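Local structure of glyoxalase-like domain protein (Staphylococcus aureus, 3P8A) at residues Phe25-Leu35 with Glu67-Val75; Val147-Met155 with Pro165-Ser173. The protein is of unknown function, but its glyoxalase-like (VOC family) domain suggests an enzyme or binding protein that uses a beta-sheet pocket. All coordinates share one frame; numbering follows the deposited sequence.

In the fold
Interactions 1 and 2 belong to the same mixed, largely antiparallel eight-stranded sheet and illustrate how one sheet changes its chemistry along its width. Interaction 1 is a parallel pairing of inner strands 24-31 and 69-75; interaction 2 is the antiparallel hairpin of 147-155 and 166-170, one strand short of the sheet's edge at 130-139. Both are mostly buried. Strand 106-113 lies between strands 24-31 and 166-170, yet the contacts meet through side chains, Y69 and D26 against W170 and I29 against F166. The first places histidine and carboxylates on that shared face, the second mainly aromatic and aliphatic groups, with its polar, water-bridged part around Q150, Q169 and E171.

Interaction 1. Residues Phe25-Leu35 with Glu67-Val75; sequences FDHIIHYIDQL and ENYIELLDV
H27 lies alongside Y69 on one face of a parallel strand pair, and its side chain can be followed outward atom by atom. CB sits over the centre of the Y69 ring, 3.5 Å from the centroid, a CH-pi contact. The first torsion, 61°, wedges CG between the backbone N and the carbonyl carbon, and so keeps the imidazole beside Y69, the two planes only 18° apart but slid so far that they barely overlap. CG meets CZ of Y69, while the Y69 hydroxyl lies over one imidazole face. ND1 donates in the ring plane to the anti lone pair of D26 OD2 at 2.7 Å. CD2 turns toward E71, and at the tip NE2 reaches a water, 2.6 Å away, which donates to E71 OE1. The extended E71 chain ends with OE1 against I29 CG1; OE2 is bonded to N60 and to glycerol, and the Y69 hydroxyl is likewise bonded to glycerol.

D26 and H27 form a classic beta bulge opposite C111. The backbone ladder is weak at I28 N to Y69 O, 3.4 Å, and tighter beyond, with E71 N to I28 O and H30 N to E71 O both 2.8 Å. On the reverse face L72 packs on H30 CB, and the H30 ring nitrogens are bonded to the Y268 hydroxyl and the backbone carbonyl of R264. At the far end D74 OD2 accepts L35 N from above its carboxylate plane. The D26 bond fixes the imidazole's rotation, and the water couples it to E71, a polar cluster whose bound glycerol is consistent with a pocket, though no role is established.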
loop_
_atom_site.group_PDB
_atom_site.type_symbol
_atom_site.label_atom_id
_atom_site.label_comp_id
_atom_site.label_asym_id
_atom_site.label_seq_id
_atom_site.Cartn_x
_atom_site.Cartn_y
_atom_site.Cartn_z
ATOM N N PHE A 25 1.431 5.168 -7.625
ATOM C CA PHE A 25 0.861 4.675 -6.369
ATOM C C PHE A 25 -0.425 3.887 -6.686
ATOM O O PHE A 25 -1.263 4.376 -7.434
ATOM C CB PHE A 25 0.545 5.882 -5.445
ATOM C CG PHE A 25 -0.142 5.501 -4.162
ATOM C CD1 PHE A 25 0.583 5.004 -3.089
ATOM C CD2 PHE A 25 -1.520 5.615 -4.033
ATOM C CE1 PHE A 25 -0.060 4.619 -1.920
ATOM C CE2 PHE A 25 -2.160 5.225 -2.859
ATOM C CZ PHE A 25 -1.426 4.745 -1.811
ATOM N N ASP A 26 -0.563 2.660 -6.147
ATOM C CA ASP A 26 -1.786 1.897 -6.364
ATOM C C ASP A 26 -2.697 1.919 -5.156
ATOM O O ASP A 26 -3.842 2.349 -5.254
ATOM C CB ASP A 26 -1.500 0.452 -6.795
ATOM C CG ASP A 26 -2.719 -0.179 -7.441
ATOM O OD1 ASP A 26 -3.083 0.245 -8.566
ATOM O OD2 ASP A 26 -3.306 -1.092 -6.826
ATOM N N HIS A 27 -2.214 1.411 -4.023
ATOM C CA HIS A 27 -3.046 1.363 -2.841
ATOM C C HIS A 27 -2.221 1.319 -1.569
ATOM O O HIS A 27 -1.012 1.104 -1.626
ATOM C CB HIS A 27 -4.084 0.200 -2.920
ATOM C CG HIS A 27 -3.515 -1.184 -3.023
ATOM N ND1 HIS A 27 -3.177 -1.740 -4.242
ATOM C CD2 HIS A 27 -3.304 -2.103 -2.056
ATOM C CE1 HIS A 27 -2.785 -2.969 -3.979
ATOM N NE2 HIS A 27 -2.808 -3.216 -2.674
ATOM N N ILE A 28 -2.869 1.630 -0.435
ATOM C CA ILE A 28 -2.286 1.543 0.885
ATOM C C ILE A 28 -3.082 0.480 1.634
ATOM O O ILE A 28 -4.297 0.408 1.481
ATOM C CB ILE A 28 -2.219 2.920 1.639
ATOM C CG1 ILE A 28 -1.489 2.775 2.989
ATOM C CG2 ILE A 28 -3.591 3.623 1.774
ATOM C CD1 ILE A 28 -0.906 4.092 3.529
ATOM N N ILE A 29 -2.407 -0.347 2.417
ATOM C CA ILE A 29 -3.054 -1.413 3.180
ATOM C C ILE A 29 -3.195 -1.027 4.607
ATOM O O ILE A 29 -2.201 -0.710 5.268
ATOM C CB ILE A 29 -2.310 -2.766 3.044
ATOM C CG1 ILE A 29 -2.188 -3.175 1.565
ATOM C CG2 ILE A 29 -2.997 -3.887 3.859
ATOM C CD1 ILE A 29 -0.829 -3.538 1.215
ATOM N N HIS A 30 -4.431 -1.134 5.105
ATOM C CA HIS A 30 -4.758 -0.898 6.497
ATOM C C HIS A 30 -5.336 -2.189 7.113
ATOM O O HIS A 30 -6.432 -2.613 6.728
ATOM C CB HIS A 30 -5.717 0.298 6.625
ATOM C CG HIS A 30 -6.055 0.702 8.038
ATOM N ND1 HIS A 30 -6.929 1.752 8.293
ATOM C CD2 HIS A 30 -5.642 0.181 9.221
ATOM C CE1 HIS A 30 -7.010 1.840 9.613
ATOM N NE2 HIS A 30 -6.253 0.910 10.217
ATOM N N TYR A 31 -4.602 -2.796 8.082
ATOM C CA TYR A 31 -5.061 -3.983 8.797
ATOM C C TYR A 31 -6.061 -3.562 9.885
ATOM O O TYR A 31 -5.718 -2.769 10.748
ATOM C CB TYR A 31 -3.903 -4.853 9.357
ATOM C CG TYR A 31 -4.350 -5.873 10.392
ATOM C CD1 TYR A 31 -3.787 -5.896 11.666
ATOM C CD2 TYR A 31 -5.387 -6.766 10.123
ATOM C CE1 TYR A 31 -4.213 -6.810 12.632
ATOM C CE2 TYR A 31 -5.883 -7.620 11.107
ATOM C CZ TYR A 31 -5.275 -7.654 12.353
ATOM O OH TYR A 31 -5.734 -8.521 13.308
ATOM N N ILE A 32 -7.316 -4.061 9.788
ATOM C CA ILE A 32 -8.415 -3.768 10.718
ATOM C C ILE A 32 -9.013 -5.065 11.234
ATOM O O ILE A 32 -9.531 -5.844 10.446
ATOM C CB ILE A 32 -9.497 -2.837 10.069
ATOM C CG1 ILE A 32 -8.926 -1.422 9.855
ATOM C CG2 ILE A 32 -10.780 -2.769 10.942
ATOM C CD1 ILE A 32 -9.821 -0.447 9.147
ATOM N N ASP A 33 -8.966 -5.286 12.553
ATOM C CA ASP A 33 -9.565 -6.479 13.152
ATOM C C ASP A 33 -11.095 -6.316 13.096
ATOM O O ASP A 33 -11.566 -5.199 13.234
ATOM C CB ASP A 33 -9.116 -6.617 14.617
ATOM C CG ASP A 33 -9.834 -7.721 15.362
ATOM O OD1 ASP A 33 -9.736 -8.883 14.932
ATOM O OD2 ASP A 33 -10.470 -7.422 16.387
ATOM N N GLN A 34 -11.863 -7.417 12.885
ATOM C CA GLN A 34 -13.334 -7.344 12.816
ATOM C C GLN A 34 -13.790 -6.355 11.744
ATOM O O GLN A 34 -14.639 -5.480 11.977
ATOM C CB GLN A 34 -13.968 -7.013 14.197
ATOM C CG GLN A 34 -13.805 -8.139 15.220
ATOM C CD GLN A 34 -14.239 -7.726 16.606
ATOM O OE1 GLN A 34 -15.161 -6.918 16.796
ATOM N NE2 GLN A 34 -13.589 -8.292 17.614
ATOM N N LEU A 35 -13.175 -6.475 10.558
ATOM C CA LEU A 35 -13.459 -5.613 9.404
ATOM C C LEU A 35 -14.920 -5.655 8.933
ATOM O O LEU A 35 -15.392 -4.651 8.421
ATOM C CB LEU A 35 -12.482 -5.962 8.252
ATOM C CG LEU A 35 -12.593 -5.239 6.917
ATOM C CD1 LEU A 35 -12.458 -3.716 7.076
ATOM C CD2 LEU A 35 -11.578 -5.780 5.951
ATOM N N GLU A 67 -8.201 6.537 -9.122
ATOM C CA GLU A 67 -7.203 5.717 -9.823
ATOM C C GLU A 67 -6.219 5.053 -8.822
ATOM O O GLU A 67 -5.175 4.498 -9.198
ATOM C CB GLU A 67 -6.503 6.500 -10.965
ATOM C CG GLU A 67 -7.453 6.871 -12.091
ATOM C CD GLU A 67 -6.918 7.885 -13.082
ATOM O OE1 GLU A 67 -7.334 9.066 -13.011
ATOM O OE2 GLU A 67 -6.095 7.497 -13.941
ATOM N N ASN A 68 -6.607 5.088 -7.536
ATOM C CA ASN A 68 -5.911 4.483 -6.401
ATOM C C ASN A 68 -6.939 4.255 -5.297
ATOM O O ASN A 68 -8.068 4.735 -5.400
ATOM C CB ASN A 68 -4.702 5.320 -5.932
ATOM C CG ASN A 68 -4.944 6.801 -5.826
ATOM O OD1 ASN A 68 -4.201 7.621 -6.392
ATOM N ND2 ASN A 68 -5.983 7.181 -5.105
ATOM N N TYR A 69 -6.591 3.460 -4.286
ATOM C CA TYR A 69 -7.571 3.150 -3.258
ATOM C C TYR A 69 -6.948 2.819 -1.932
ATOM O O TYR A 69 -5.735 2.708 -1.816
ATOM C CB TYR A 69 -8.495 1.991 -3.716
ATOM C CG TYR A 69 -7.805 0.682 -4.025
ATOM C CD1 TYR A 69 -7.845 -0.376 -3.121
ATOM C CD2 TYR A 69 -7.154 0.480 -5.245
ATOM C CE1 TYR A 69 -7.226 -1.595 -3.408
ATOM C CE2 TYR A 69 -6.540 -0.738 -5.545
ATOM C CZ TYR A 69 -6.569 -1.767 -4.619
ATOM O OH TYR A 69 -5.969 -2.964 -4.906
ATOM N N ILE A 70 -7.808 2.656 -0.932
ATOM C CA ILE A 70 -7.438 2.205 0.396
ATOM C C ILE A 70 -7.920 0.767 0.479
ATOM O O ILE A 70 -9.109 0.502 0.256
ATOM C CB ILE A 70 -8.089 3.069 1.515
ATOM C CG1 ILE A 70 -7.704 4.567 1.357
ATOM C CG2 ILE A 70 -7.657 2.528 2.893
ATOM C CD1 ILE A 70 -8.675 5.569 2.056
ATOM N N GLU A 71 -7.007 -0.154 0.809
ATOM C CA GLU A 71 -7.355 -1.538 1.015
ATOM C C GLU A 71 -7.416 -1.792 2.504
ATOM O O GLU A 71 -6.404 -1.706 3.193
ATOM C CB GLU A 71 -6.382 -2.500 0.315
ATOM C CG GLU A 71 -6.864 -3.945 0.385
ATOM C CD GLU A 71 -5.862 -5.015 0.006
ATOM O OE1 GLU A 71 -4.650 -4.710 -0.023
ATOM O OE2 GLU A 71 -6.282 -6.178 -0.190
ATOM N N LEU A 72 -8.618 -2.067 3.014
ATOM C CA LEU A 72 -8.787 -2.424 4.422
ATOM C C LEU A 72 -8.712 -3.929 4.413
ATOM O O LEU A 72 -9.380 -4.550 3.608
ATOM C CB LEU A 72 -10.125 -1.950 4.981
ATOM C CG LEU A 72 -10.472 -0.483 4.864
ATOM C CD1 LEU A 72 -11.618 -0.196 5.730
ATOM C CD2 LEU A 72 -9.280 0.447 5.232
ATOM N N LEU A 73 -7.864 -4.506 5.227
ATOM C CA LEU A 73 -7.585 -5.931 5.193
ATOM C C LEU A 73 -7.779 -6.585 6.530
ATOM O O LEU A 73 -7.415 -6.013 7.550
ATOM C CB LEU A 73 -6.121 -6.129 4.655
ATOM C CG LEU A 73 -5.613 -7.575 4.363
ATOM C CD1 LEU A 73 -6.316 -8.188 3.120
ATOM C CD2 LEU A 73 -4.106 -7.594 4.167
ATOM N N ASP A 74 -8.361 -7.811 6.538
ATOM C CA ASP A 74 -8.523 -8.600 7.757
ATOM C C ASP A 74 -8.281 -10.093 7.460
ATOM O O ASP A 74 -8.225 -10.485 6.308
ATOM C CB ASP A 74 -9.905 -8.371 8.377
ATOM C CG ASP A 74 -10.128 -8.829 9.829
ATOM O OD1 ASP A 74 -9.125 -9.195 10.518
ATOM O OD2 ASP A 74 -11.270 -8.720 10.307
ATOM N N VAL A 75 -8.142 -10.902 8.502
ATOM C CA VAL A 75 -7.907 -12.330 8.381
ATOM C C VAL A 75 -9.130 -13.121 8.834
ATOM O O VAL A 75 -9.632 -12.916 9.943
ATOM C CB VAL A 75 -6.571 -12.775 9.048
ATOM C CG1 VAL A 75 -6.323 -12.071 10.378
ATOM C CG2 VAL A 75 -6.463 -14.294 9.188
HETATM O O HOH W 1 -1.933 7.071 -8.020
HETATM O O HOH W 2 -2.565 -5.549 -1.530
HETATM O O HOH W 3 -8.167 -9.925 12.954
#

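Interaction 2. Residues Val147-Met155 with Pro165-Ser173; sequences VKWQLLYIM and PFFIQWEES
W149 and W170 lie side by side on one face of the hairpin, pointing the same way yet not stacked: the W149 five-membered ring and the W170 six-membered ring are inclined at 51°, with centroids 5.0 Å apart. The nearest atoms are W149 CE3 and W170 CZ3, 3.6 Å apart. W149's CG is held between its backbone N and carbonyl carbon, which brings CD1 onto the I168 tip, 3.4 Å from CD1 of that isoleucine. The same methyl also sits above one face of the W170 ring, offset toward its rim, and so touches both indoles.

Farther along this face, L151 CD2 approaches the F166 ring at its edge, while Y153 runs beside F166 with planes 34° apart and lays CD1 on F166 CB. On the reverse face L152 and F167 point the same way, and the I154 tip crosses obliquely to meet F167 CE2. The amides of Q150 and Q169 stand side by side, turned 61° from each other. OE1 of Q150 stays 4.0 Å from NE2 of Q169, and a water donates to Q150 OE1 at 2.6 Å and to Q169 O. Q169 OE1 is taken instead by I117 N, and E171 OE2 by Q136.

Paired backbone bonds join Q150 with Q169 and L152 with F167, F167 N reaching L152 O at 3.0 Å. E171 N closes the ladder on K148 O at 2.9 Å. With strands 130-139 and 106-113 bonded or packed on its two sides, this is an antiparallel beta hairpin within the mixed sheet of a glyoxalase-like domain.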
loop_
_atom_site.group_PDB
_atom_site.type_symbol
_atom_site.label_atom_id
_atom_site.label_comp_id
_atom_site.label_asym_id
_atom_site.label_seq_id
_atom_site.Cartn_x
_atom_site.Cartn_y
_atom_site.Cartn_z
ATOM N N VAL A 147 -11.258 -11.259 -10.313
ATOM C CA VAL A 147 -10.312 -10.192 -10.634
ATOM C C VAL A 147 -8.905 -10.757 -10.477
ATOM O O VAL A 147 -8.629 -11.403 -9.470
ATOM C CB VAL A 147 -10.543 -8.854 -9.865
ATOM C CG1 VAL A 147 -11.846 -8.178 -10.298
ATOM C CG2 VAL A 147 -10.522 -9.051 -8.360
ATOM N N LYS A 148 -8.043 -10.595 -11.494
ATOM C CA LYS A 148 -6.690 -11.159 -11.467
ATOM C C LYS A 148 -5.558 -10.128 -11.497
ATOM O O LYS A 148 -5.680 -9.044 -12.087
ATOM C CB LYS A 148 -6.490 -12.215 -12.570
ATOM C CG LYS A 148 -7.431 -13.416 -12.471
ATOM C CD LYS A 148 -6.793 -14.709 -12.979
ATOM C CE LYS A 148 -7.154 -15.055 -14.401
ATOM N NZ LYS A 148 -6.690 -16.420 -14.760
ATOM N N TRP A 149 -4.454 -10.474 -10.832
ATOM C CA TRP A 149 -3.262 -9.638 -10.782
ATOM C C TRP A 149 -2.024 -10.446 -10.413
ATOM O O TRP A 149 -2.132 -11.611 -10.010
ATOM C CB TRP A 149 -3.472 -8.431 -9.829
ATOM C CG TRP A 149 -3.561 -8.766 -8.372
ATOM C CD1 TRP A 149 -2.550 -8.707 -7.463
ATOM C CD2 TRP A 149 -4.728 -9.192 -7.649
ATOM N NE1 TRP A 149 -3.019 -9.014 -6.208
ATOM C CE2 TRP A 149 -4.355 -9.317 -6.292
ATOM C CE3 TRP A 149 -6.066 -9.457 -8.012
ATOM C CZ2 TRP A 149 -5.251 -9.747 -5.305
ATOM C CZ3 TRP A 149 -6.957 -9.861 -7.029
ATOM C CH2 TRP A 149 -6.549 -9.998 -5.693
ATOM N N GLN A 150 -0.858 -9.816 -10.558
ATOM C CA GLN A 150 0.433 -10.374 -10.169
ATOM C C GLN A 150 1.101 -9.418 -9.202
ATOM O O GLN A 150 1.012 -8.205 -9.373
ATOM C CB GLN A 150 1.373 -10.556 -11.365
ATOM C CG GLN A 150 0.863 -11.480 -12.456
ATOM C CD GLN A 150 1.759 -11.318 -13.653
ATOM O OE1 GLN A 150 1.425 -10.643 -14.635
ATOM N NE2 GLN A 150 2.980 -11.803 -13.535
ATOM N N LEU A 151 1.797 -9.969 -8.214
ATOM C CA LEU A 151 2.564 -9.194 -7.244
ATOM C C LEU A 151 4.048 -9.559 -7.350
ATOM O O LEU A 151 4.386 -10.690 -7.684
ATOM C CB LEU A 151 2.076 -9.440 -5.810
ATOM C CG LEU A 151 0.613 -9.090 -5.510
ATOM C CD1 LEU A 151 0.300 -9.370 -4.082
ATOM C CD2 LEU A 151 0.308 -7.632 -5.803
ATOM N N LEU A 152 4.926 -8.604 -7.068
ATOM C CA LEU A 152 6.372 -8.821 -7.050
ATOM C C LEU A 152 6.865 -8.141 -5.785
ATOM O O LEU A 152 6.454 -7.015 -5.481
ATOM C CB LEU A 152 7.039 -8.233 -8.296
ATOM C CG LEU A 152 8.572 -8.379 -8.415
ATOM C CD1 LEU A 152 8.977 -9.803 -8.788
ATOM C CD2 LEU A 152 9.105 -7.386 -9.410
ATOM N N TYR A 153 7.669 -8.858 -5.012
ATOM C CA TYR A 153 8.184 -8.355 -3.755
ATOM C C TYR A 153 9.672 -8.185 -3.775
ATOM O O TYR A 153 10.376 -8.974 -4.413
ATOM C CB TYR A 153 7.841 -9.313 -2.636
ATOM C CG TYR A 153 6.353 -9.468 -2.411
ATOM C CD1 TYR A 153 5.652 -8.565 -1.619
ATOM C CD2 TYR A 153 5.666 -10.574 -2.902
ATOM C CE1 TYR A 153 4.289 -8.713 -1.383
ATOM C CE2 TYR A 153 4.307 -10.755 -2.636
ATOM C CZ TYR A 153 3.621 -9.807 -1.893
ATOM O OH TYR A 153 2.304 -9.979 -1.590
ATOM N N ILE A 154 10.158 -7.210 -3.008
ATOM C CA ILE A 154 11.586 -7.015 -2.806
ATOM C C ILE A 154 11.979 -7.798 -1.560
ATOM O O ILE A 154 11.323 -7.687 -0.530
ATOM C CB ILE A 154 11.929 -5.513 -2.685
ATOM C CG1 ILE A 154 11.723 -4.811 -4.043
ATOM C CG2 ILE A 154 13.372 -5.315 -2.147
ATOM C CD1 ILE A 154 11.680 -3.314 -3.954
HETATM N N MSE A 155 13.045 -8.601 -1.651
HETATM C CA MSE A 155 13.552 -9.325 -0.494
HETATM C C MSE A 155 14.947 -8.785 -0.099
HETATM O O MSE A 155 15.984 -9.254 -0.590
HETATM C CB MSE A 155 13.551 -10.830 -0.736
HETATM C CG MSE A 155 13.430 -11.607 0.537
HETATM SE SE MSE A 155 14.575 -13.131 0.454
HETATM C CE MSE A 155 16.181 -12.259 1.180
ATOM N N PRO A 165 7.767 -1.335 -0.031
ATOM C CA PRO A 165 6.585 -1.306 -0.910
ATOM C C PRO A 165 6.724 -2.405 -1.973
ATOM O O PRO A 165 7.847 -2.790 -2.332
ATOM C CB PRO A 165 6.672 0.074 -1.574
ATOM C CG PRO A 165 7.439 0.898 -0.613
ATOM C CD PRO A 165 8.472 -0.033 -0.049
ATOM N N PHE A 166 5.593 -2.933 -2.442
ATOM C CA PHE A 166 5.582 -4.022 -3.410
ATOM C C PHE A 166 4.885 -3.589 -4.687
ATOM O O PHE A 166 4.338 -2.487 -4.743
ATOM C CB PHE A 166 4.997 -5.310 -2.803
ATOM C CG PHE A 166 3.553 -5.213 -2.379
ATOM C CD1 PHE A 166 3.210 -4.681 -1.142
ATOM C CD2 PHE A 166 2.536 -5.693 -3.198
ATOM C CE1 PHE A 166 1.876 -4.607 -0.747
ATOM C CE2 PHE A 166 1.204 -5.630 -2.792
ATOM C CZ PHE A 166 0.882 -5.097 -1.568
ATOM N N PHE A 167 4.983 -4.420 -5.736
ATOM C CA PHE A 167 4.492 -4.065 -7.061
ATOM C C PHE A 167 3.283 -4.875 -7.465
ATOM O O PHE A 167 3.169 -6.039 -7.101
ATOM C CB PHE A 167 5.617 -4.297 -8.101
ATOM C CG PHE A 167 6.916 -3.566 -7.824
ATOM C CD1 PHE A 167 7.142 -2.297 -8.341
ATOM C CD2 PHE A 167 7.939 -4.181 -7.105
ATOM C CE1 PHE A 167 8.350 -1.626 -8.097
ATOM C CE2 PHE A 167 9.136 -3.505 -6.851
ATOM C CZ PHE A 167 9.346 -2.242 -7.387
ATOM N N ILE A 168 2.416 -4.266 -8.260
ATOM C CA ILE A 168 1.226 -4.891 -8.779
ATOM C C ILE A 168 1.088 -4.642 -10.279
ATOM O O ILE A 168 1.288 -3.530 -10.763
ATOM C CB ILE A 168 -0.082 -4.461 -8.012
ATOM C CG1 ILE A 168 -1.288 -5.385 -8.367
ATOM C CG2 ILE A 168 -0.437 -2.952 -8.220
ATOM C CD1 ILE A 168 -2.457 -5.331 -7.296
ATOM N N GLN A 169 0.684 -5.684 -10.985
ATOM C CA GLN A 169 0.317 -5.606 -12.387
ATOM C C GLN A 169 -1.042 -6.297 -12.488
ATOM O O GLN A 169 -1.157 -7.507 -12.273
ATOM C CB GLN A 169 1.334 -6.250 -13.339
ATOM C CG GLN A 169 1.017 -5.872 -14.799
ATOM C CD GLN A 169 1.806 -6.662 -15.806
ATOM O OE1 GLN A 169 3.036 -6.711 -15.775
ATOM N NE2 GLN A 169 1.110 -7.229 -16.763
ATOM N N TRP A 170 -2.066 -5.495 -12.758
ATOM C CA TRP A 170 -3.445 -5.962 -12.929
ATOM C C TRP A 170 -3.565 -6.656 -14.295
ATOM O O TRP A 170 -3.031 -6.141 -15.293
ATOM C CB TRP A 170 -4.400 -4.748 -12.850
ATOM C CG TRP A 170 -4.458 -4.129 -11.489
ATOM C CD1 TRP A 170 -3.861 -2.969 -11.088
ATOM C CD2 TRP A 170 -5.163 -4.633 -10.349
ATOM N NE1 TRP A 170 -4.127 -2.736 -9.759
ATOM C CE2 TRP A 170 -4.957 -3.719 -9.291
ATOM C CE3 TRP A 170 -5.983 -5.751 -10.125
ATOM C CZ2 TRP A 170 -5.506 -3.914 -8.012
ATOM C CZ3 TRP A 170 -6.498 -5.959 -8.851
ATOM C CH2 TRP A 170 -6.250 -5.052 -7.808
ATOM N N GLU A 171 -4.245 -7.827 -14.342
ATOM C CA GLU A 171 -4.479 -8.556 -15.602
ATOM C C GLU A 171 -5.204 -7.620 -16.575
ATOM O O GLU A 171 -4.719 -7.386 -17.683
ATOM C CB GLU A 171 -5.246 -9.869 -15.356
ATOM C CG GLU A 171 -4.526 -11.119 -15.848
ATOM C CD GLU A 171 -3.122 -11.388 -15.327
ATOM O OE1 GLU A 171 -2.200 -11.497 -16.167
ATOM O OE2 GLU A 171 -2.946 -11.522 -14.093
ATOM N N GLU A 172 -6.288 -6.984 -16.093
ATOM C CA GLU A 172 -7.062 -5.960 -16.804
ATOM C C GLU A 172 -6.130 -4.788 -17.174
ATOM O O GLU A 172 -5.276 -4.371 -16.379
ATOM C CB GLU A 172 -8.217 -5.472 -15.923
ATOM C CG GLU A 172 -9.469 -5.081 -16.678
ATOM C CD GLU A 172 -10.730 -5.280 -15.861
ATOM O OE1 GLU A 172 -11.326 -6.379 -15.947
ATOM O OE2 GLU A 172 -11.090 -4.359 -15.090
ATOM N N SER A 173 -6.259 -4.314 -18.411
ATOM C CA SER A 173 -5.442 -3.250 -18.968
ATOM C C SER A 173 -5.621 -1.909 -18.246
ATOM O O SER A 173 -6.566 -1.700 -17.473
ATOM C CB SER A 173 -5.743 -3.073 -20.458
ATOM O OG SER A 173 -5.793 -4.298 -21.175
HETATM O O HOH W 4 -7.384 -7.218 -13.213
HETATM O O HOH W 5 -0.784 -9.306 -14.353
HETATM O O HOH W 6 8.393 -5.671 -1.788
#